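Local coordinates for poly-beta-1,6-N-acetyl-D-glucosamine export protein (Escherichia coli, PDB 4Y25) that forms the outer-membrane beta barrel that exports the apparently partly deacetylated biofilm polysaccharide poly-beta-1,6-N-acetyl-D-glucosamine across the outer membrane, at residues 9-15 / 31-37; 241-246 / 277-281; 148-154 / 170-176; 230-236 / 254-260. All blocks are in the same frame, centred on the assembly; numbering follows the deposited sequence.

Contact 1 of 4, residues 9-15 / 31-37; sequences ELRIAGS and DLTTIVY
The carbonyl oxygen of Glu9 takes two donors: Tyr37 N bonds to Glu9 O at 2.6 Å, nearly straight at 169°, and Val36 CA adds a CA-H...O contact to the same oxygen. Ile35 O is held likewise, by the N-H of Arg11 and by CA of Leu10. Reciprocal N-H...O bonds join Glu9 and Tyr37, Arg11 and Ile35, Ala13 and Thr33, and Ser15 and Asp31. With axes 174° apart and 4.5 Å at closest approach, 9-15 and 31-37 belong to the antiparallel hairpin of strands 8-20 and 30-37 in the wall of the outer-membrane barrel. On its inward face, carrying Glu9, Arg11 and Tyr37, the Arg11 chain bends at chi3 (-54°), which sets NH1 3.6 Å from Tyr37 CE1. The guanidinium stands almost perpendicular to the ring and meets CE1 with its edge. Glu9 OE1 forms a salt bridge to Arg11 NH1 at 3.4 Å, while OE2 is bridged to Arg296 of strand 283-297. On the outward face, Ile12 CD1 packs against Leu32 CD1 at 3.6 Å and also touches Thr34 CB, and Leu10 CD1 lies 3.7 Å from Thr34 OG1.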
# COMPACT_ATOMS: atom_id res chain seq x y z
N GLU A 9 13.95 11.16 -10.65
CA GLU A 9 12.53 11.08 -10.31
C GLU A 9 12.25 11.45 -8.86
O GLU A 9 12.87 10.92 -7.94
CB GLU A 9 12.01 9.67 -10.61
CG GLU A 9 10.58 9.42 -10.15
CD GLU A 9 10.05 8.07 -10.61
OE1 GLU A 9 9.37 7.40 -9.81
OE2 GLU A 9 10.30 7.70 -11.77
N LEU A 10 11.30 12.36 -8.66
CA LEU A 10 10.84 12.70 -7.32
C LEU A 10 9.47 12.08 -7.06
O LEU A 10 8.52 12.32 -7.80
CB LEU A 10 10.77 14.21 -7.12
CG LEU A 10 10.02 14.66 -5.87
CD1 LEU A 10 10.70 14.17 -4.60
CD2 LEU A 10 9.85 16.18 -5.84
N ARG A 11 9.38 11.29 -6.00
CA ARG A 11 8.10 10.73 -5.60
C ARG A 11 7.71 11.29 -4.24
O ARG A 11 8.51 11.29 -3.30
CB ARG A 11 8.15 9.20 -5.58
CG ARG A 11 7.51 8.55 -4.36
CD ARG A 11 7.35 7.04 -4.53
NE ARG A 11 6.62 6.70 -5.75
CZ ARG A 11 7.18 6.18 -6.84
NH1 ARG A 11 8.48 5.94 -6.87
NH2 ARG A 11 6.43 5.90 -7.90
N ILE A 12 6.49 11.80 -4.15
CA ILE A 12 5.95 12.30 -2.90
C ILE A 12 4.53 11.78 -2.73
O ILE A 12 3.70 11.90 -3.63
CB ILE A 12 5.98 13.85 -2.84
CG1 ILE A 12 5.16 14.36 -1.66
CG2 ILE A 12 5.48 14.45 -4.14
CD1 ILE A 12 5.79 14.09 -0.32
N ALA A 13 4.27 11.16 -1.59
CA ALA A 13 2.97 10.56 -1.33
C ALA A 13 2.55 10.81 0.11
O ALA A 13 3.39 10.83 1.01
CB ALA A 13 3.00 9.07 -1.63
N GLY A 14 1.26 11.00 0.32
CA GLY A 14 0.77 11.33 1.64
C GLY A 14 -0.60 10.80 1.97
O GLY A 14 -1.43 10.57 1.09
N SER A 15 -0.84 10.61 3.26
CA SER A 15 -2.11 10.10 3.75
C SER A 15 -2.54 10.89 4.98
O SER A 15 -1.73 11.13 5.88
CB SER A 15 -2.00 8.61 4.06
OG SER A 15 -3.14 8.15 4.77
N ASP A 31 0.39 11.02 7.40
CA ASP A 31 1.50 10.24 6.85
C ASP A 31 2.05 10.94 5.62
O ASP A 31 1.31 11.24 4.69
CB ASP A 31 1.04 8.83 6.49
CG ASP A 31 1.11 7.88 7.66
OD1 ASP A 31 1.28 8.35 8.81
OD2 ASP A 31 0.98 6.65 7.45
N LEU A 32 3.35 11.20 5.62
CA LEU A 32 3.99 11.82 4.47
C LEU A 32 5.35 11.19 4.19
O LEU A 32 6.20 11.11 5.07
CB LEU A 32 4.16 13.32 4.68
CG LEU A 32 4.75 14.04 3.46
CD1 LEU A 32 3.65 14.55 2.54
CD2 LEU A 32 5.66 15.17 3.89
N THR A 33 5.54 10.75 2.95
CA THR A 33 6.83 10.22 2.52
C THR A 33 7.27 10.86 1.21
O THR A 33 6.51 10.95 0.25
CB THR A 33 6.79 8.68 2.37
OG1 THR A 33 8.02 8.22 1.81
CG2 THR A 33 5.64 8.24 1.46
N THR A 34 8.52 11.33 1.18
CA THR A 34 9.09 11.90 -0.02
C THR A 34 10.39 11.18 -0.37
O THR A 34 11.25 10.98 0.48
CB THR A 34 9.35 13.41 0.14
OG1 THR A 34 10.20 13.87 -0.93
CG2 THR A 34 10.02 13.71 1.47
N ILE A 35 10.52 10.79 -1.64
CA ILE A 35 11.69 10.04 -2.10
C ILE A 35 12.18 10.55 -3.45
O ILE A 35 11.38 10.78 -4.36
CB ILE A 35 11.37 8.53 -2.23
CG1 ILE A 35 10.95 7.95 -0.87
CG2 ILE A 35 12.57 7.77 -2.77
CD1 ILE A 35 10.59 6.48 -0.93
N VAL A 36 13.49 10.74 -3.57
CA VAL A 36 14.07 11.16 -4.84
C VAL A 36 15.02 10.11 -5.41
O VAL A 36 15.94 9.64 -4.74
CB VAL A 36 14.82 12.50 -4.70
CG1 VAL A 36 15.72 12.49 -3.47
CG2 VAL A 36 15.60 12.82 -5.97
N TYR A 37 14.78 9.73 -6.66
CA TYR A 37 15.65 8.80 -7.37
C TYR A 37 16.67 9.56 -8.22
O TYR A 37 16.35 10.58 -8.82
CB TYR A 37 14.84 7.86 -8.25
CG TYR A 37 14.00 6.85 -7.49
CD1 TYR A 37 12.77 7.20 -6.97
CD2 TYR A 37 14.45 5.55 -7.30
CE1 TYR A 37 12.00 6.29 -6.28
CE2 TYR A 37 13.69 4.63 -6.61
CZ TYR A 37 12.47 5.00 -6.10
OH TYR A 37 11.70 4.09 -5.41

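Contact 2 of 4, residues 241-246 / 277-281; sequences SWQKHY and RPYDG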
# COMPACT_ATOMS: atom_id res chain seq x y z
N SER A 241 -17.24 -9.15 7.02
CA SER A 241 -16.04 -9.39 7.82
C SER A 241 -16.34 -10.29 9.01
O SER A 241 -17.23 -10.00 9.81
CB SER A 241 -15.46 -8.07 8.32
OG SER A 241 -14.35 -8.30 9.18
N TRP A 242 -15.58 -11.37 9.13
CA TRP A 242 -15.73 -12.27 10.26
C TRP A 242 -14.55 -12.16 11.22
O TRP A 242 -13.39 -12.07 10.81
CB TRP A 242 -15.87 -13.72 9.79
CG TRP A 242 -15.93 -14.71 10.91
CD1 TRP A 242 -17.04 -15.10 11.60
CD2 TRP A 242 -14.82 -15.43 11.48
NE1 TRP A 242 -16.69 -16.02 12.57
CE2 TRP A 242 -15.34 -16.24 12.51
CE3 TRP A 242 -13.45 -15.46 11.22
CZ2 TRP A 242 -14.54 -17.08 13.28
CZ3 TRP A 242 -12.65 -16.30 11.98
CH2 TRP A 242 -13.20 -17.09 13.00
N GLN A 243 -14.86 -12.15 12.51
CA GLN A 243 -13.86 -12.13 13.56
C GLN A 243 -14.28 -13.07 14.69
O GLN A 243 -15.38 -12.94 15.23
CB GLN A 243 -13.65 -10.71 14.09
CG GLN A 243 -12.54 -10.58 15.13
CD GLN A 243 -12.45 -9.18 15.71
OE1 GLN A 243 -13.15 -8.27 15.27
NE2 GLN A 243 -11.58 -9.01 16.70
N LYS A 244 -13.41 -14.01 15.03
CA LYS A 244 -13.70 -15.01 16.05
C LYS A 244 -13.93 -14.32 17.39
O LYS A 244 -13.27 -13.34 17.71
CB LYS A 244 -12.57 -16.04 16.11
CG LYS A 244 -12.49 -16.93 17.34
CD LYS A 244 -11.59 -18.12 17.02
CE LYS A 244 -10.85 -18.66 18.23
NZ LYS A 244 -11.37 -18.12 19.51
N HIS A 245 -14.90 -14.85 18.15
CA HIS A 245 -15.41 -14.25 19.39
C HIS A 245 -16.27 -13.01 19.13
O HIS A 245 -16.66 -12.33 20.08
CB HIS A 245 -14.28 -13.89 20.36
CG HIS A 245 -13.58 -15.07 20.94
ND1 HIS A 245 -14.17 -16.31 21.05
CD2 HIS A 245 -12.33 -15.20 21.45
CE1 HIS A 245 -13.32 -17.16 21.61
NE2 HIS A 245 -12.19 -16.51 21.86
N TYR A 246 -16.56 -12.73 17.87
CA TYR A 246 -17.35 -11.54 17.54
C TYR A 246 -18.30 -11.75 16.36
O TYR A 246 -19.18 -10.92 16.11
CB TYR A 246 -16.43 -10.36 17.25
CG TYR A 246 -15.70 -9.86 18.47
CD1 TYR A 246 -16.31 -9.01 19.38
CD2 TYR A 246 -14.39 -10.25 18.73
CE1 TYR A 246 -15.65 -8.56 20.50
CE2 TYR A 246 -13.71 -9.80 19.85
CZ TYR A 246 -14.35 -8.95 20.73
OH TYR A 246 -13.69 -8.50 21.85
N ARG A 277 -16.16 -1.02 8.67
CA ARG A 277 -16.10 -2.45 8.96
C ARG A 277 -16.11 -2.65 10.48
O ARG A 277 -15.84 -1.72 11.24
CB ARG A 277 -14.85 -3.07 8.33
CG ARG A 277 -13.53 -2.62 8.94
CD ARG A 277 -12.35 -3.31 8.28
NE ARG A 277 -12.48 -4.77 8.28
CZ ARG A 277 -12.02 -5.57 9.24
NH1 ARG A 277 -11.39 -5.06 10.28
NH2 ARG A 277 -12.19 -6.88 9.15
N PRO A 278 -16.46 -3.87 10.93
CA PRO A 278 -16.47 -4.14 12.37
C PRO A 278 -15.08 -4.37 12.96
O PRO A 278 -14.26 -5.07 12.38
CB PRO A 278 -17.31 -5.41 12.48
CG PRO A 278 -17.14 -6.08 11.16
CD PRO A 278 -17.05 -4.98 10.16
N TYR A 279 -14.82 -3.75 14.12
CA TYR A 279 -13.62 -4.03 14.91
C TYR A 279 -14.03 -4.44 16.32
O TYR A 279 -14.53 -3.61 17.08
CB TYR A 279 -12.70 -2.81 14.98
CG TYR A 279 -12.30 -2.21 13.65
CD1 TYR A 279 -11.19 -2.67 12.95
CD2 TYR A 279 -13.01 -1.14 13.11
CE1 TYR A 279 -10.81 -2.10 11.75
CE2 TYR A 279 -12.64 -0.57 11.91
CZ TYR A 279 -11.54 -1.05 11.23
OH TYR A 279 -11.18 -0.47 10.03
N ASP A 280 -13.83 -5.71 16.66
CA ASP A 280 -14.21 -6.24 17.97
C ASP A 280 -15.67 -5.96 18.31
O ASP A 280 -15.98 -5.51 19.42
CB ASP A 280 -13.31 -5.66 19.07
CG ASP A 280 -11.92 -6.25 19.07
OD1 ASP A 280 -11.73 -7.33 18.46
OD2 ASP A 280 -11.01 -5.65 19.68
N GLY A 281 -16.56 -6.23 17.37
CA GLY A 281 -17.98 -6.04 17.62
C GLY A 281 -18.70 -5.28 16.52
O GLY A 281 -18.94 -5.81 15.44
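Gln243 reaches across to Asp280 on an extended chain, its CG anti to the backbone N (chi1 -176°), with CB and CG acting as the spacer that carries the amide carbon CD over. At the tip, OE1 accepts the backbone N-H of Asp280 (N to OE1 3.0 Å, 148° at the hydrogen), the donor tilted modestly from the carbonyl plane; Tyr204 OH adds a weak bond to the same oxygen. NE2 faces Asp280 OD1 at a separation too short to be taken literally, so this modelled bond is doubtful in detail. The amide's hold on the backbone of Asp280 is thus firm, that on its carboxylate tentative. Tyr246 covers the same residue: Asp280 CA sits 3.7 Å from the ring centroid, almost on its normal, a CH-pi contact. Deeper in, Ser241 CB packs on Pro278 CG at 3.9 Å. Ser241 OG and Arg277 NH2 come close without a favourable angle, and Asp211 of strand 208-225 binds both. Tyr246 and Asp280 lie in the loops that follow strands 228-243 and 266-278 of the outer-membrane beta-barrel wall, and the contact ties these strand ends together across the intervening strand 247-262, whose Val251 touches both Ser241 and Arg277.

Contact 3 of 4, residues 148-154 / 170-176; sequences RRKYGVS and SLEGQER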
# COMPACT_ATOMS: atom_id res chain seq x y z
N ARG A 148 -7.50 -9.74 -20.09
CA ARG A 148 -8.56 -9.05 -19.37
C ARG A 148 -8.83 -9.76 -18.06
O ARG A 148 -9.97 -9.82 -17.59
CB ARG A 148 -9.83 -9.00 -20.21
CG ARG A 148 -9.65 -8.25 -21.51
CD ARG A 148 -9.48 -6.76 -21.25
NE ARG A 148 -9.37 -5.99 -22.48
CZ ARG A 148 -8.23 -5.66 -23.07
NH1 ARG A 148 -7.07 -6.01 -22.52
NH2 ARG A 148 -8.23 -4.95 -24.19
N ARG A 149 -7.77 -10.31 -17.47
CA ARG A 149 -7.94 -11.19 -16.32
C ARG A 149 -6.74 -11.59 -15.51
O ARG A 149 -5.79 -12.20 -15.99
CB ARG A 149 -8.57 -12.49 -16.74
CG ARG A 149 -9.19 -13.04 -15.53
CD ARG A 149 -10.26 -13.89 -15.90
NE ARG A 149 -11.10 -14.03 -14.75
CZ ARG A 149 -12.35 -14.39 -14.90
NH1 ARG A 149 -12.76 -14.64 -16.13
NH2 ARG A 149 -13.15 -14.51 -13.85
N LYS A 150 -6.82 -11.28 -14.22
CA LYS A 150 -5.64 -11.17 -13.41
C LYS A 150 -5.89 -11.55 -11.93
O LYS A 150 -6.84 -11.09 -11.31
CB LYS A 150 -5.12 -9.73 -13.58
CG LYS A 150 -4.85 -9.39 -15.07
CD LYS A 150 -4.77 -7.93 -15.44
CE LYS A 150 -3.53 -7.63 -16.25
NZ LYS A 150 -3.63 -8.33 -17.57
N TYR A 151 -5.07 -12.46 -11.39
CA TYR A 151 -5.26 -12.96 -10.02
C TYR A 151 -3.98 -12.83 -9.21
O TYR A 151 -2.88 -13.04 -9.72
CB TYR A 151 -5.73 -14.42 -10.01
CG TYR A 151 -7.07 -14.62 -10.69
CD1 TYR A 151 -8.26 -14.34 -10.03
CD2 TYR A 151 -7.13 -15.06 -12.00
CE1 TYR A 151 -9.48 -14.50 -10.65
CE2 TYR A 151 -8.35 -15.22 -12.64
CZ TYR A 151 -9.51 -14.95 -11.96
OH TYR A 151 -10.72 -15.11 -12.59
N GLY A 152 -4.12 -12.46 -7.94
CA GLY A 152 -2.97 -12.19 -7.10
C GLY A 152 -3.01 -12.83 -5.74
O GLY A 152 -3.86 -12.52 -4.91
N VAL A 153 -2.08 -13.75 -5.50
CA VAL A 153 -1.96 -14.38 -4.19
C VAL A 153 -0.82 -13.74 -3.41
O VAL A 153 0.27 -13.53 -3.95
CB VAL A 153 -1.71 -15.89 -4.31
CG1 VAL A 153 -2.07 -16.58 -3.00
CG2 VAL A 153 -2.52 -16.47 -5.46
N SER A 154 -1.07 -13.43 -2.15
CA SER A 154 -0.08 -12.77 -1.32
C SER A 154 -0.21 -13.20 0.13
O SER A 154 -1.30 -13.53 0.60
CB SER A 154 -0.21 -11.25 -1.42
OG SER A 154 0.62 -10.61 -0.48
N SER A 170 -3.59 -12.66 1.64
CA SER A 170 -4.56 -11.97 0.80
C SER A 170 -4.67 -12.64 -0.56
O SER A 170 -3.71 -13.23 -1.06
CB SER A 170 -4.18 -10.50 0.64
OG SER A 170 -2.94 -10.36 -0.02
N LEU A 171 -5.85 -12.54 -1.16
CA LEU A 171 -6.07 -13.07 -2.50
C LEU A 171 -6.95 -12.11 -3.29
O LEU A 171 -8.12 -11.91 -2.97
CB LEU A 171 -6.71 -14.46 -2.44
CG LEU A 171 -7.14 -15.05 -3.79
CD1 LEU A 171 -5.96 -15.10 -4.76
CD2 LEU A 171 -7.74 -16.43 -3.59
N GLU A 172 -6.37 -11.51 -4.33
CA GLU A 172 -7.09 -10.52 -5.12
C GLU A 172 -7.34 -11.02 -6.54
O GLU A 172 -6.69 -11.94 -7.02
CB GLU A 172 -6.31 -9.20 -5.16
CG GLU A 172 -6.24 -8.49 -3.83
CD GLU A 172 -5.75 -7.06 -3.96
OE1 GLU A 172 -5.84 -6.50 -5.07
OE2 GLU A 172 -5.29 -6.49 -2.94
N GLY A 173 -8.31 -10.39 -7.20
CA GLY A 173 -8.60 -10.66 -8.59
C GLY A 173 -8.87 -9.36 -9.32
O GLY A 173 -9.29 -8.37 -8.71
N GLN A 174 -8.63 -9.35 -10.62
CA GLN A 174 -8.91 -8.17 -11.44
C GLN A 174 -9.49 -8.60 -12.77
O GLN A 174 -8.77 -9.03 -13.68
CB GLN A 174 -7.64 -7.34 -11.65
CG GLN A 174 -7.87 -6.05 -12.43
CD GLN A 174 -6.71 -5.08 -12.31
OE1 GLN A 174 -5.69 -5.38 -11.69
NE2 GLN A 174 -6.86 -3.90 -12.90
N GLU A 175 -10.81 -8.51 -12.89
CA GLU A 175 -11.50 -8.89 -14.11
C GLU A 175 -12.07 -7.68 -14.83
O GLU A 175 -12.83 -6.90 -14.25
CB GLU A 175 -12.61 -9.90 -13.81
CG GLU A 175 -13.42 -10.31 -15.02
CD GLU A 175 -14.37 -11.44 -14.71
OE1 GLU A 175 -14.26 -12.01 -13.60
OE2 GLU A 175 -15.23 -11.75 -15.56
N ARG A 176 -11.70 -7.53 -16.10
CA ARG A 176 -12.14 -6.40 -16.92
C ARG A 176 -13.54 -6.66 -17.47
O ARG A 176 -13.75 -7.58 -18.26
CB ARG A 176 -11.15 -6.16 -18.06
CG ARG A 176 -11.51 -5.02 -18.99
CD ARG A 176 -11.39 -3.66 -18.32
NE ARG A 176 -10.08 -3.44 -17.71
CZ ARG A 176 -9.06 -2.83 -18.31
NH1 ARG A 176 -9.18 -2.39 -19.56
NH2 ARG A 176 -7.91 -2.67 -17.66
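Two long side chains run out from Arg149 and Glu175 in the same direction: each has its CG turned away from the backbone N (chi1 -157° in Arg149, 178° in Glu175), and each continues extended. They therefore lie side by side, and Glu175 OE1 arrives over one face of the guanidinium, 2.7 Å from Arg149 NH2. Since the oxygen is well out of the guanidinium plane, no N-H points at it, and the salt bridge rests on charge alone. The modelled bond from Arg149 NE to Tyr151 OH is too short to carry weight. Further along this outward face, Tyr151 lies beside Gly173, its CD1 4.0 Å from Gly173 CA, and Leu171 CD1 meets Val153 CG2 at 3.8 Å. These residues belong to the hairpin of strands 149-160 and 165-179, antiparallel at 171°, in the transmembrane barrel. Its Gly152-Glu172 pair is bonded both ways: Gly152 N donates to Glu172 O, and Glu172 N to Gly152 O. Ser154 and Ser170 form a second such pair, whereas in Lys150-Gln174 one bond is sound (Gln174 N to Lys150 O, 2.6 Å) and its return partner, from Lys150 N, is weak. On the lumenal face the side chains of Ser154 and Ser170 adjoin, and the amide of Gln174 turns to Asp186. At the end of the ladder Arg148 CD rests on Arg176 CG at 3.5 Å. The Arg176 guanidinium is salt-bridged to the same Asp186, and Lys150 makes a cation-pi contact with Tyr144.

Contact 4 of 4, residues 230-236 / 254-260; sequences WEQIFSA and LGYGQRI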
# COMPACT_ATOMS: atom_id res chain seq x y z
N TRP A 230 -6.46 13.23 -18.19
CA TRP A 230 -7.12 13.52 -16.92
C TRP A 230 -8.30 12.58 -16.72
O TRP A 230 -9.26 12.60 -17.49
CB TRP A 230 -7.60 14.97 -16.90
CG TRP A 230 -8.27 15.37 -15.62
CD1 TRP A 230 -8.11 14.81 -14.39
CD2 TRP A 230 -9.23 16.42 -15.45
NE1 TRP A 230 -8.90 15.44 -13.46
CE2 TRP A 230 -9.60 16.44 -14.09
CE3 TRP A 230 -9.82 17.35 -16.32
CZ2 TRP A 230 -10.53 17.35 -13.58
CZ3 TRP A 230 -10.73 18.25 -15.81
CH2 TRP A 230 -11.08 18.24 -14.45
N GLU A 231 -8.25 11.76 -15.67
CA GLU A 231 -9.33 10.80 -15.43
C GLU A 231 -9.86 10.86 -14.00
O GLU A 231 -9.18 11.32 -13.09
CB GLU A 231 -8.85 9.38 -15.73
CG GLU A 231 -7.77 8.87 -14.78
CD GLU A 231 -7.56 7.37 -14.87
OE1 GLU A 231 -8.37 6.69 -15.56
OE2 GLU A 231 -6.60 6.86 -14.26
N GLN A 232 -11.10 10.40 -13.81
CA GLN A 232 -11.66 10.27 -12.48
C GLN A 232 -11.88 8.80 -12.14
O GLN A 232 -12.25 7.99 -13.00
CB GLN A 232 -12.97 11.04 -12.34
CG GLN A 232 -14.09 10.53 -13.23
CD GLN A 232 -15.38 11.28 -13.02
OE1 GLN A 232 -15.46 12.18 -12.18
NE2 GLN A 232 -16.40 10.93 -13.79
N ILE A 233 -11.66 8.45 -10.88
CA ILE A 233 -11.76 7.08 -10.44
C ILE A 233 -12.87 6.91 -9.40
O ILE A 233 -12.83 7.54 -8.35
CB ILE A 233 -10.44 6.59 -9.84
CG1 ILE A 233 -9.28 6.88 -10.80
CG2 ILE A 233 -10.52 5.11 -9.51
CD1 ILE A 233 -7.92 6.92 -10.13
N PHE A 234 -13.85 6.08 -9.72
CA PHE A 234 -14.87 5.73 -8.74
C PHE A 234 -14.79 4.25 -8.41
O PHE A 234 -14.73 3.40 -9.30
CB PHE A 234 -16.27 6.07 -9.25
CG PHE A 234 -17.37 5.60 -8.34
CD1 PHE A 234 -17.49 6.13 -7.07
CD2 PHE A 234 -18.27 4.64 -8.76
CE1 PHE A 234 -18.50 5.70 -6.22
CE2 PHE A 234 -19.28 4.20 -7.92
CZ PHE A 234 -19.40 4.74 -6.65
N SER A 235 -14.77 3.93 -7.11
CA SER A 235 -14.71 2.55 -6.67
C SER A 235 -15.67 2.31 -5.51
O SER A 235 -15.87 3.19 -4.67
CB SER A 235 -13.29 2.17 -6.25
OG SER A 235 -12.86 2.95 -5.14
N ALA A 236 -16.28 1.13 -5.48
CA ALA A 236 -17.25 0.79 -4.45
C ALA A 236 -17.21 -0.70 -4.13
O ALA A 236 -17.00 -1.54 -5.01
CB ALA A 236 -18.65 1.20 -4.88
N LEU A 254 -16.09 2.97 -0.16
CA LEU A 254 -16.27 3.87 -1.29
C LEU A 254 -15.01 4.69 -1.50
O LEU A 254 -14.33 5.07 -0.55
CB LEU A 254 -17.46 4.80 -1.08
CG LEU A 254 -18.86 4.19 -1.06
CD1 LEU A 254 -19.85 5.16 -0.44
CD2 LEU A 254 -19.29 3.81 -2.47
N GLY A 255 -14.70 4.97 -2.76
CA GLY A 255 -13.57 5.81 -3.10
C GLY A 255 -13.87 6.69 -4.29
O GLY A 255 -14.55 6.27 -5.23
N TYR A 256 -13.39 7.92 -4.24
CA TYR A 256 -13.43 8.80 -5.40
C TYR A 256 -12.11 9.54 -5.54
O TYR A 256 -11.59 10.10 -4.58
CB TYR A 256 -14.57 9.82 -5.30
CG TYR A 256 -14.58 10.76 -6.48
CD1 TYR A 256 -15.17 10.38 -7.68
CD2 TYR A 256 -13.98 12.01 -6.41
CE1 TYR A 256 -15.17 11.23 -8.77
CE2 TYR A 256 -13.98 12.86 -7.49
CZ TYR A 256 -14.58 12.47 -8.67
OH TYR A 256 -14.57 13.32 -9.75
N GLY A 257 -11.57 9.54 -6.75
CA GLY A 257 -10.28 10.15 -7.00
C GLY A 257 -10.11 10.62 -8.43
O GLY A 257 -10.93 10.32 -9.30
N GLN A 258 -9.03 11.36 -8.68
CA GLN A 258 -8.71 11.82 -10.02
C GLN A 258 -7.22 11.70 -10.31
O GLN A 258 -6.40 11.79 -9.40
CB GLN A 258 -9.16 13.26 -10.22
CG GLN A 258 -10.66 13.41 -10.37
CD GLN A 258 -11.10 14.86 -10.40
OE1 GLN A 258 -10.34 15.75 -10.79
NE2 GLN A 258 -12.33 15.10 -9.99
N ARG A 259 -6.90 11.50 -11.58
CA ARG A 259 -5.51 11.36 -12.03
C ARG A 259 -5.17 12.38 -13.10
O ARG A 259 -5.98 12.67 -13.98
CB ARG A 259 -5.26 9.95 -12.56
CG ARG A 259 -4.98 8.91 -11.49
CD ARG A 259 -3.52 8.93 -11.11
NE ARG A 259 -3.27 8.23 -9.85
CZ ARG A 259 -2.11 8.24 -9.21
NH1 ARG A 259 -1.08 8.90 -9.72
NH2 ARG A 259 -1.98 7.58 -8.07
N ILE A 260 -3.96 12.93 -13.02
CA ILE A 260 -3.42 13.81 -14.05
C ILE A 260 -2.08 13.27 -14.54
O ILE A 260 -1.19 12.99 -13.74
CB ILE A 260 -3.24 15.25 -13.54
CG1 ILE A 260 -4.57 16.01 -13.60
CG2 ILE A 260 -2.21 16.00 -14.38
CD1 ILE A 260 -4.97 16.42 -15.00
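Side-chain hydrogen bonds link Trp230, Gln258, Tyr256 and Gln232 in a chain of bonds on the outward face. Trp230 NE1 donates to Gln258 OE1 at 3.0 Å; the oxygen lies in the indole plane, but the donor stands above the plane of the amide. Gln258 NE2 in turn donates to Tyr256 OH, and the hydroxyl donates a hydrogen bond to Gln232 OE1 at 2.8 Å, in the carbonyl plane. One phenol oxygen is thus acceptor and donor at once, a pattern consistent with the modelled hydroxyl and amide orientations; Gln232 NE2 has a weak bond to His220. Gln232 reaches the phenol because its CG sits between the backbone N and carbonyl carbon (chi1 64°).

Backbone bonds run in reciprocal pairs, Glu231 with Arg259, Ile233 with Gly257 and Ser235 with Gly255; the Ile233 N to Gly257 O bond is nearly straight at 174°.

Apolar contacts occur at both ends of the ladder: Ile260 CD1 packs against Trp230 CG at 3.5 Å, and Leu254 CD2 touches Ala236 CB at 3.6 Å. On the inward face the aliphatic parts of Glu231 and Arg259 lie alongside each other, CG of Glu231 3.5 Å from CB of Arg259, and Ile233 CD1 covers Arg259 CG at 3.8 Å.

Among the charged groups, the ends of Glu231 and Arg259 do not meet; the Arg259 guanidinium is salt-bridged to Asp292 and Asp267.

The hairpin of 228-243 and 247-262 is flanked in the barrel wall by strand 208-225, where Leu222 meets Trp230, and by strand 266-278, where Trp274 meets Leu254.

From the N terminus, contact 1 closes first, pairing 9-15 with 31-37 around a loop at the strand ends. Contact 3 follows in series, closing the hairpin 149-160/165-179 on the other side of the chain's centre, about 27 Å away between centres. Contact 4 opens at 230-236, and contact 2 opens at 241-246 before contact 4 closes at 254-260; contact 2 closes last, at 277-281, so these two cross while sharing strand 228-243. Contacts 1, 3 and 4 each join adjacent strands, whereas contact 2 spans from 228-243 to 266-278, skipping one strand. All belong to one 16-stranded barrel, closed by strand 8-20 against 283-297.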